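Local coordinates for protein xylulokinase (Brucella ovis, PDB 5VM1) that probably phosphorylates D-xylulose to D-xylulose 5-phosphate with ATP, as a member of the FGGY carbohydrate kinase family, at residues V20-I25 against E65-A70; K58-A63 against D163-W168; L308-K313 against G356-L361. One frame throughout, in Å; residues are numbered along the deposited sequence.

Interaction 1 of 3, residues V20-I25 against E65-A70; sequences VKALLI and EALRAA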
loop_
_atom_site.group_PDB
_atom_site.type_symbol
_atom_site.label_atom_id
_atom_site.label_comp_id
_atom_site.label_asym_id
_atom_site.label_seq_id
_atom_site.Cartn_x
_atom_site.Cartn_y
_atom_site.Cartn_z
ATOM N N VAL A 20 4.287 13.688 5.569
ATOM C CA VAL A 20 5.639 13.283 5.220
ATOM C C VAL A 20 6.318 12.867 6.516
ATOM O O VAL A 20 6.389 13.660 7.463
ATOM C CB VAL A 20 6.404 14.420 4.530
ATOM C CG1 VAL A 20 7.894 14.063 4.370
ATOM C CG2 VAL A 20 5.751 14.772 3.191
ATOM N N LYS A 21 6.793 11.622 6.567
ATOM C CA LYS A 21 7.496 11.077 7.717
ATOM C C LYS A 21 8.974 11.005 7.372
ATOM O O LYS A 21 9.330 10.665 6.244
ATOM C CB LYS A 21 6.973 9.684 8.086
ATOM C CG LYS A 21 7.000 9.379 9.593
ATOM C CD LYS A 21 7.806 8.139 9.935
ATOM C CE LYS A 21 8.096 8.044 11.431
ATOM N NZ LYS A 21 7.221 7.088 12.185
ATOM N N ALA A 22 9.825 11.423 8.308
ATOM C CA ALA A 22 11.270 11.368 8.139
ATOM C C ALA A 22 11.843 10.495 9.239
ATOM O O ALA A 22 11.624 10.766 10.419
ATOM C CB ALA A 22 11.886 12.759 8.184
ATOM N N LEU A 23 12.606 9.480 8.864
ATOM C CA LEU A 23 13.095 8.506 9.824
ATOM C C LEU A 23 14.592 8.363 9.647
ATOM O O LEU A 23 15.067 8.108 8.534
ATOM C CB LEU A 23 12.415 7.153 9.633
ATOM C CG LEU A 23 12.768 6.087 10.658
ATOM C CD1 LEU A 23 12.340 6.517 12.024
ATOM C CD2 LEU A 23 12.099 4.803 10.285
ATOM N N LEU A 24 15.327 8.488 10.748
ATOM C CA LEU A 24 16.776 8.415 10.715
ATOM C C LEU A 24 17.220 7.204 11.507
ATOM O O LEU A 24 16.834 7.041 12.669
ATOM C CB LEU A 24 17.409 9.693 11.272
ATOM C CG LEU A 24 18.929 9.779 11.187
ATOM C CD1 LEU A 24 19.418 9.764 9.745
ATOM C CD2 LEU A 24 19.356 11.047 11.878
ATOM N N ILE A 25 18.054 6.379 10.879
ATOM C CA ILE A 25 18.539 5.141 11.464
ATOM C C ILE A 25 20.051 5.059 11.288
ATOM O O ILE A 25 20.636 5.672 10.393
ATOM C CB ILE A 25 17.867 3.897 10.831
ATOM C CG1 ILE A 25 18.269 3.786 9.353
ATOM C CG2 ILE A 25 16.334 3.914 11.046
ATOM C CD1 ILE A 25 17.943 2.470 8.742
ATOM N N GLU A 65 14.388 19.578 8.575
ATOM C CA GLU A 65 15.102 20.511 9.444
ATOM C C GLU A 65 14.763 20.243 10.902
ATOM O O GLU A 65 15.645 20.307 11.766
ATOM C CB GLU A 65 14.816 21.972 9.065
ATOM N N ALA A 66 13.513 19.859 11.182
ATOM C CA ALA A 66 13.147 19.489 12.546
ATOM C C ALA A 66 13.964 18.301 13.039
ATOM O O ALA A 66 14.339 18.233 14.219
ATOM C CB ALA A 66 11.657 19.162 12.610
ATOM N N LEU A 67 14.245 17.355 12.146
ATOM C CA LEU A 67 15.117 16.236 12.480
ATOM C C LEU A 67 16.571 16.685 12.598
ATOM O O LEU A 67 17.272 16.296 13.539
ATOM C CB LEU A 67 14.962 15.139 11.425
ATOM C CG LEU A 67 15.348 13.732 11.854
ATOM C CD1 LEU A 67 14.311 13.248 12.806
ATOM C CD2 LEU A 67 15.469 12.815 10.658
ATOM N N ARG A 68 17.048 17.495 11.638
ATOM C CA ARG A 68 18.426 17.981 11.686
ATOM C C ARG A 68 18.662 18.837 12.918
ATOM O O ARG A 68 19.748 18.798 13.498
ATOM C CB ARG A 68 18.784 18.762 10.421
ATOM N N ALA A 69 17.663 19.608 13.343
ATOM C CA ALA A 69 17.867 20.460 14.505
ATOM C C ALA A 69 17.889 19.666 15.809
ATOM O O ALA A 69 18.385 20.179 16.812
ATOM C CB ALA A 69 16.794 21.553 14.557
ATOM N N ALA A 70 17.378 18.436 15.824
ATOM C CA ALA A 70 17.432 17.601 17.021
ATOM C C ALA A 70 18.595 16.612 17.015
ATOM O O ALA A 70 18.968 16.112 18.083
ATOM C CB ALA A 70 16.118 16.834 17.212
#
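Leu67 of helix 53-70 meets Ala22 and Leu24 of strand 19-26 in an apolar helix-on-sheet contact. The strand belongs to the mixed central sheet of the N-terminal FGGY domain, whose fold is that of the actin-like ATPase superfamily.

The evidence for the packing is narrow but consistent. Ala22 and Leu24, two residues apart on the strand, both direct their CB toward the helix, whereas the CB of Leu23 between them points away from it, and the Leu23 side chain packs on Ala434 and Phe435 of helix 433-446. The closest backbone approach pairs Ala22 with Leu67, their CA atoms 7.6 Å apart, and the two segments together bury 132 Å². Leu67 supplies more than half of that. With CG anti to the backbone N (chi1 -157°), its side chain extends from the helix far enough for the CD2 branch to meet the strand. The same side chain also rests on Leu11 of strand 9-15 and Ala35 of strand 31-38, so it covers three neighbouring strands.

The polar groups find partners outside the two segments. Ala22 and Leu24 pair through their backbones with Ala35 and Val32, and Lys21 forms a salt bridge with Asp430.

Within the contact, one methyl serves two partners: CD2 of Leu67 lies 4.4 Å from CB of Ala22, and it comes nearer to Leu24, where CD2 of Leu67 is 3.7 Å from CB of Leu24.

Interaction 2 of 3, residues K58-A63 against D163-W168; sequences KACRTA and DYLRLW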
loop_
_atom_site.group_PDB
_atom_site.type_symbol
_atom_site.label_atom_id
_atom_site.label_comp_id
_atom_site.label_asym_id
_atom_site.label_seq_id
_atom_site.Cartn_x
_atom_site.Cartn_y
_atom_site.Cartn_z
ATOM N N LYS A 58 7.221 21.532 1.303
ATOM C CA LYS A 58 7.195 22.258 2.570
ATOM C C LYS A 58 7.097 21.283 3.745
ATOM O O LYS A 58 7.730 21.484 4.792
ATOM C CB LYS A 58 6.050 23.279 2.600
ATOM N N ALA A 59 6.297 20.223 3.592
ATOM C CA ALA A 59 6.162 19.238 4.662
ATOM C C ALA A 59 7.460 18.466 4.861
ATOM O O ALA A 59 7.889 18.222 5.996
ATOM C CB ALA A 59 5.015 18.275 4.338
ATOM N N CYS A 60 8.111 18.103 3.764
ATOM C CA CYS A 60 9.375 17.390 3.840
ATOM C C CYS A 60 10.476 18.284 4.414
ATOM O O CYS A 60 11.299 17.828 5.216
ATOM C CB CYS A 60 9.718 16.862 2.447
ATOM S SG CYS A 60 11.049 15.691 2.411
ATOM N N ARG A 61 10.507 19.560 4.011
ATOM C CA ARG A 61 11.457 20.504 4.590
ATOM C C ARG A 61 11.215 20.691 6.077
ATOM O O ARG A 61 12.160 20.870 6.857
ATOM C CB ARG A 61 11.355 21.857 3.884
ATOM C CG ARG A 61 12.144 21.974 2.603
ATOM C CD ARG A 61 12.593 23.398 2.386
ATOM N NE ARG A 61 13.926 23.463 1.790
ATOM C CZ ARG A 61 14.153 23.654 0.492
ATOM N NH1 ARG A 61 15.408 23.701 0.032
ATOM N NH2 ARG A 61 13.121 23.796 -0.341
ATOM N N THR A 62 9.949 20.670 6.485
ATOM C CA THR A 62 9.617 20.820 7.895
ATOM C C THR A 62 10.185 19.661 8.693
ATOM O O THR A 62 10.860 19.860 9.708
ATOM C CB THR A 62 8.091 20.908 8.058
ATOM O OG1 THR A 62 7.634 22.213 7.676
ATOM C CG2 THR A 62 7.643 20.599 9.490
ATOM N N ALA A 63 9.962 18.437 8.215
ATOM C CA ALA A 63 10.424 17.265 8.950
ATOM C C ALA A 63 11.944 17.106 8.882
ATOM O O ALA A 63 12.564 16.681 9.860
ATOM C CB ALA A 63 9.713 16.012 8.431
ATOM N N ASP A 163 8.654 10.349 -6.607
ATOM C CA ASP A 163 9.588 10.689 -7.667
ATOM C C ASP A 163 9.621 12.196 -7.952
ATOM O O ASP A 163 10.609 12.690 -8.501
ATOM C CB ASP A 163 9.274 9.858 -8.916
ATOM C CG ASP A 163 9.285 8.325 -8.642
ATOM O OD1 ASP A 163 10.110 7.831 -7.830
ATOM O OD2 ASP A 163 8.483 7.601 -9.273
ATOM N N TYR A 164 8.546 12.933 -7.661
ATOM C CA TYR A 164 8.646 14.394 -7.682
ATOM C C TYR A 164 9.520 14.883 -6.539
ATOM O O TYR A 164 10.203 15.915 -6.648
ATOM C CB TYR A 164 7.272 15.068 -7.576
ATOM C CG TYR A 164 7.372 16.584 -7.664
ATOM C CD1 TYR A 164 7.419 17.226 -8.903
ATOM C CD2 TYR A 164 7.448 17.367 -6.526
ATOM C CE1 TYR A 164 7.525 18.613 -9.000
ATOM C CE2 TYR A 164 7.552 18.775 -6.610
ATOM C CZ TYR A 164 7.594 19.387 -7.847
ATOM O OH TYR A 164 7.700 20.763 -7.947
ATOM N N LEU A 165 9.399 14.233 -5.389
ATOM C CA LEU A 165 10.272 14.558 -4.284
ATOM C C LEU A 165 11.731 14.269 -4.652
ATOM O O LEU A 165 12.631 15.049 -4.315
ATOM C CB LEU A 165 9.802 13.799 -3.047
ATOM C CG LEU A 165 10.199 14.358 -1.677
ATOM C CD1 LEU A 165 9.596 15.729 -1.379
ATOM C CD2 LEU A 165 9.804 13.355 -0.625
ATOM N N ARG A 166 11.980 13.168 -5.375
ATOM C CA ARG A 166 13.335 12.856 -5.817
ATOM C C ARG A 166 13.837 13.901 -6.808
ATOM O O ARG A 166 15.048 14.166 -6.877
ATOM C CB ARG A 166 13.401 11.450 -6.434
ATOM C CG ARG A 166 14.814 11.033 -6.927
ATOM C CD ARG A 166 14.776 10.168 -8.181
ATOM N NE ARG A 166 13.832 9.065 -8.008
ATOM C CZ ARG A 166 14.017 8.008 -7.213
ATOM N NH1 ARG A 166 13.068 7.079 -7.133
ATOM N NH2 ARG A 166 15.133 7.863 -6.508
ATOM N N LEU A 167 12.932 14.457 -7.622
ATOM C CA LEU A 167 13.319 15.503 -8.560
ATOM C C LEU A 167 13.811 16.726 -7.813
ATOM O O LEU A 167 14.811 17.340 -8.198
ATOM C CB LEU A 167 12.139 15.886 -9.447
ATOM C CG LEU A 167 12.358 17.015 -10.454
ATOM C CD1 LEU A 167 13.412 16.650 -11.491
ATOM C CD2 LEU A 167 11.049 17.393 -11.108
ATOM N N TRP A 168 13.124 17.079 -6.726
ATOM C CA TRP A 168 13.579 18.152 -5.849
ATOM C C TRP A 168 14.908 17.796 -5.162
ATOM O O TRP A 168 15.774 18.659 -4.995
ATOM C CB TRP A 168 12.470 18.478 -4.844
ATOM C CG TRP A 168 12.905 19.354 -3.720
ATOM C CD1 TRP A 168 13.356 20.624 -3.809
ATOM C CD2 TRP A 168 12.987 18.990 -2.326
ATOM N NE1 TRP A 168 13.696 21.093 -2.557
ATOM C CE2 TRP A 168 13.480 20.109 -1.631
ATOM C CE3 TRP A 168 12.685 17.829 -1.606
ATOM C CZ2 TRP A 168 13.676 20.110 -0.249
ATOM C CZ3 TRP A 168 12.879 17.835 -0.220
ATOM C CH2 TRP A 168 13.365 18.964 0.436
#
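Trp168 and the guanidinium of Arg61 meet with their planes 71° apart, which rules out a parallel stack. One face of the guanidinium is occupied by CZ2 of Trp168, which stands over the centre of the group, 3.7 Å from CZ of Arg61. With respect to the indole ring, NH1 of Arg61 lies at the edge and in plane, while NH2 comes in obliquely, 3.5 Å from NE1 of Trp168. Both NH2 and NE1 are donors, so their proximity reflects packing. The aliphatic part of the arginine shares in it, with CG of Arg61 3.7 Å from CZ2 of Trp168. A salt bridge from NH1 of Arg61 to Glu228 gives the charge a partner outside the pair and helps fix how the group is turned.

The indole edge also receives sulfur. SG of Cys60 lies near the ring plane, 3.9 Å from CZ3 of Trp168 and 5.2 Å from the centroid of the six-membered ring, a sulfur-aromatic contact made at the edge. CB of Cys60 points toward helix 161-170, and SG, anti to the backbone N (chi1 -168°), reaches the indole edge. There it also meets Leu165: CB of Cys60 is 4.0 Å from CD1 of Leu165, and the other methyl, CD2, approaches the sulfur.

The axes of segments 58-63 and 163-168 come within 12.0 Å, at 65° between their N-to-C directions. Helix 53-70 also packs on strand 19-26, where Val20 touches Ala59 and Cys60. Helix 161-170 is tied to strand 236-242 through Arg166, which donates hydrogen bonds to the carbonyl oxygens of Ala238 and Gly239, and Trp168 packs beside Trp229.

Interaction 3 of 3, residues L308-K313 against G356-L361; sequences LEWYSK and GSFCGL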
loop_
_atom_site.group_PDB
_atom_site.type_symbol
_atom_site.label_atom_id
_atom_site.label_comp_id
_atom_site.label_asym_id
_atom_site.label_seq_id
_atom_site.Cartn_x
_atom_site.Cartn_y
_atom_site.Cartn_z
ATOM N N LEU A 308 -15.564 -2.205 11.079
ATOM C CA LEU A 308 -15.802 -2.098 12.519
ATOM C C LEU A 308 -16.118 -0.667 12.934
ATOM O O LEU A 308 -17.002 -0.447 13.756
ATOM C CB LEU A 308 -14.610 -2.621 13.307
ATOM C CG LEU A 308 -14.814 -2.589 14.825
ATOM C CD1 LEU A 308 -15.978 -3.475 15.283
ATOM C CD2 LEU A 308 -13.501 -2.959 15.514
ATOM N N GLU A 309 -15.426 0.321 12.364
ATOM C CA GLU A 309 -15.801 1.714 12.594
ATOM C C GLU A 309 -17.259 1.938 12.221
ATOM O O GLU A 309 -18.011 2.570 12.970
ATOM C CB GLU A 309 -14.891 2.661 11.800
ATOM C CG GLU A 309 -13.750 3.280 12.580
ATOM C CD GLU A 309 -12.459 3.391 11.748
ATOM O OE1 GLU A 309 -12.540 3.829 10.569
ATOM O OE2 GLU A 309 -11.372 3.027 12.272
ATOM N N TRP A 310 -17.682 1.424 11.061
ATOM C CA TRP A 310 -19.069 1.613 10.660
ATOM C C TRP A 310 -20.024 1.080 11.725
ATOM O O TRP A 310 -20.930 1.798 12.173
ATOM C CB TRP A 310 -19.359 0.939 9.318
ATOM C CG TRP A 310 -20.858 0.975 9.045
ATOM C CD1 TRP A 310 -21.578 2.037 8.579
ATOM C CD2 TRP A 310 -21.803 -0.088 9.253
ATOM N NE1 TRP A 310 -22.912 1.709 8.493
ATOM C CE2 TRP A 310 -23.081 0.415 8.897
ATOM C CE3 TRP A 310 -21.695 -1.414 9.701
ATOM C CZ2 TRP A 310 -24.253 -0.363 8.972
ATOM C CZ3 TRP A 310 -22.858 -2.192 9.771
ATOM C CH2 TRP A 310 -24.124 -1.658 9.407
ATOM N N TYR A 311 -19.804 -0.163 12.185
ATOM C CA TYR A 311 -20.698 -0.760 13.170
ATOM C C TYR A 311 -20.685 0.009 14.490
ATOM O O TYR A 311 -21.731 0.151 15.148
ATOM C CB TYR A 311 -20.338 -2.224 13.378
ATOM C CG TYR A 311 -21.151 -2.914 14.447
ATOM C CD1 TYR A 311 -22.525 -3.101 14.305
ATOM C CD2 TYR A 311 -20.539 -3.415 15.585
ATOM C CE1 TYR A 311 -23.259 -3.743 15.301
ATOM C CE2 TYR A 311 -21.252 -4.038 16.570
ATOM C CZ TYR A 311 -22.604 -4.205 16.436
ATOM O OH TYR A 311 -23.280 -4.842 17.454
ATOM N N SER A 312 -19.515 0.518 14.893
ATOM C CA SER A 312 -19.435 1.258 16.147
ATOM C C SER A 312 -20.235 2.553 16.078
ATOM O O SER A 312 -20.942 2.898 17.037
ATOM C CB SER A 312 -17.983 1.537 16.525
ATOM O OG SER A 312 -17.369 2.337 15.558
ATOM N N LYS A 313 -20.196 3.259 14.939
ATOM C CA LYS A 313 -21.020 4.462 14.832
ATOM C C LYS A 313 -22.504 4.115 14.929
ATOM O O LYS A 313 -23.280 4.868 15.543
ATOM C CB LYS A 313 -20.723 5.215 13.529
ATOM C CG LYS A 313 -19.251 5.651 13.360
ATOM C CD LYS A 313 -18.979 6.285 11.976
ATOM C CE LYS A 313 -17.943 7.429 12.022
ATOM N NZ LYS A 313 -16.518 7.034 11.754
ATOM N N GLY A 356 -23.010 -4.611 2.076
ATOM C CA GLY A 356 -22.832 -5.322 3.316
ATOM C C GLY A 356 -24.118 -5.955 3.795
ATOM O O GLY A 356 -25.217 -5.576 3.384
ATOM N N SER A 357 -23.966 -6.902 4.715
ATOM C CA SER A 357 -25.093 -7.691 5.189
ATOM C C SER A 357 -24.788 -8.326 6.534
ATOM O O SER A 357 -23.694 -8.856 6.744
ATOM C CB SER A 357 -25.428 -8.799 4.192
ATOM O OG SER A 357 -26.442 -9.637 4.706
ATOM N N PHE A 358 -25.793 -8.326 7.406
ATOM C CA PHE A 358 -25.872 -9.224 8.548
ATOM C C PHE A 358 -26.906 -10.284 8.204
ATOM O O PHE A 358 -27.977 -9.958 7.689
ATOM C CB PHE A 358 -26.333 -8.509 9.822
ATOM C CG PHE A 358 -25.259 -7.758 10.527
ATOM C CD1 PHE A 358 -24.268 -8.434 11.215
ATOM C CD2 PHE A 358 -25.271 -6.364 10.559
ATOM C CE1 PHE A 358 -23.250 -7.733 11.897
ATOM C CE2 PHE A 358 -24.276 -5.657 11.243
ATOM C CZ PHE A 358 -23.260 -6.356 11.909
ATOM N N CYS A 359 -26.593 -11.545 8.487
ATOM C CA CYS A 359 -27.538 -12.642 8.300
ATOM C C CYS A 359 -27.534 -13.491 9.558
ATOM O O CYS A 359 -26.662 -13.364 10.417
ATOM C CB CYS A 359 -27.238 -13.528 7.073
ATOM S SG CYS A 359 -27.699 -12.754 5.503
ATOM N N GLY A 360 -28.565 -14.311 9.689
ATOM C CA GLY A 360 -28.672 -15.138 10.864
ATOM C C GLY A 360 -29.086 -14.420 12.118
ATOM O O GLY A 360 -28.828 -14.923 13.210
ATOM N N LEU A 361 -29.725 -13.259 11.997
ATOM C CA LEU A 361 -30.098 -12.509 13.182
ATOM C C LEU A 361 -31.181 -13.235 13.965
ATOM O O LEU A 361 -32.157 -13.736 13.405
ATOM C CB LEU A 361 -30.560 -11.095 12.825
ATOM C CG LEU A 361 -29.592 -10.191 12.071
ATOM C CD1 LEU A 361 -30.315 -8.914 11.658
ATOM C CD2 LEU A 361 -28.304 -9.903 12.871
#
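Phe358 and Tyr311 form an offset edge-to-face aromatic pair that joins helix 305-315 to the short antiparallel two-stranded sheet 337-339/357-359 in the C-terminal FGGY domain. The geometry supports that reading: the ring centroids are 6.0 Å apart, the planes stand at 63°, and the edge of Phe358 is directed at the face of Tyr311. The directions of the two side chains, as distinct from their ring planes, are nearly perpendicular. Phe358 contributes more than half of the 97 Å² buried between the segments.

Two consecutive helix residues share the phenyl ring. Tyr311 and Trp310 both point CB toward the strand, and a first torsion anti to the backbone N (chi1 176° for Tyr311) extends their rings from the helix. The Trp310 and Phe358 side chains run alongside each other, pointing opposite ways, and CE2 of Phe358 comes to the edge of the indole, near its plane. This is a peripheral touch, and the tryptophan continues onto Leu342.

Other residues complete the surroundings. Phe358 also meets the ring of Phe338 on the partner strand and rests on Leu370 and Val374 of helix 367-390. Tyr311 packs on Leu370 as well, and its hydroxyl is hydrogen-bonded to the carbonyl of Arg367, which fixes the far end of the ring. The contact is thus a three-way junction of helix, helix and strand, lying away from the predicted active-site residues.

At the contact itself, two bonded atoms of the phenyl ring go to different partners: CE2 of Phe358 is 4.0 Å from CZ3 of Trp310, and CZ of Phe358 is 4.1 Å from CD1 of Tyr311.

Overall arrangement
From the N terminus, strand 19-26 comes first, and interaction 1 closes the loop from it to the C-terminal part of helix 53-70. Interaction 2 opens at 58-63, before that loop has closed, and ends a hundred residues later at 163-168, so the two cross. Their shared helix, 53-70, contacts both strand 19-26 and helix 161-170, and the contacts touch directly, with CB of Ala22 3.9 Å from CB of Ala63. Interaction 3 follows in series within the C-terminal FGGY region, joining helix 305-315 to strand 357-359. Its centre is about 41 Å from those of the other two, so it ties together a separate part of the fold.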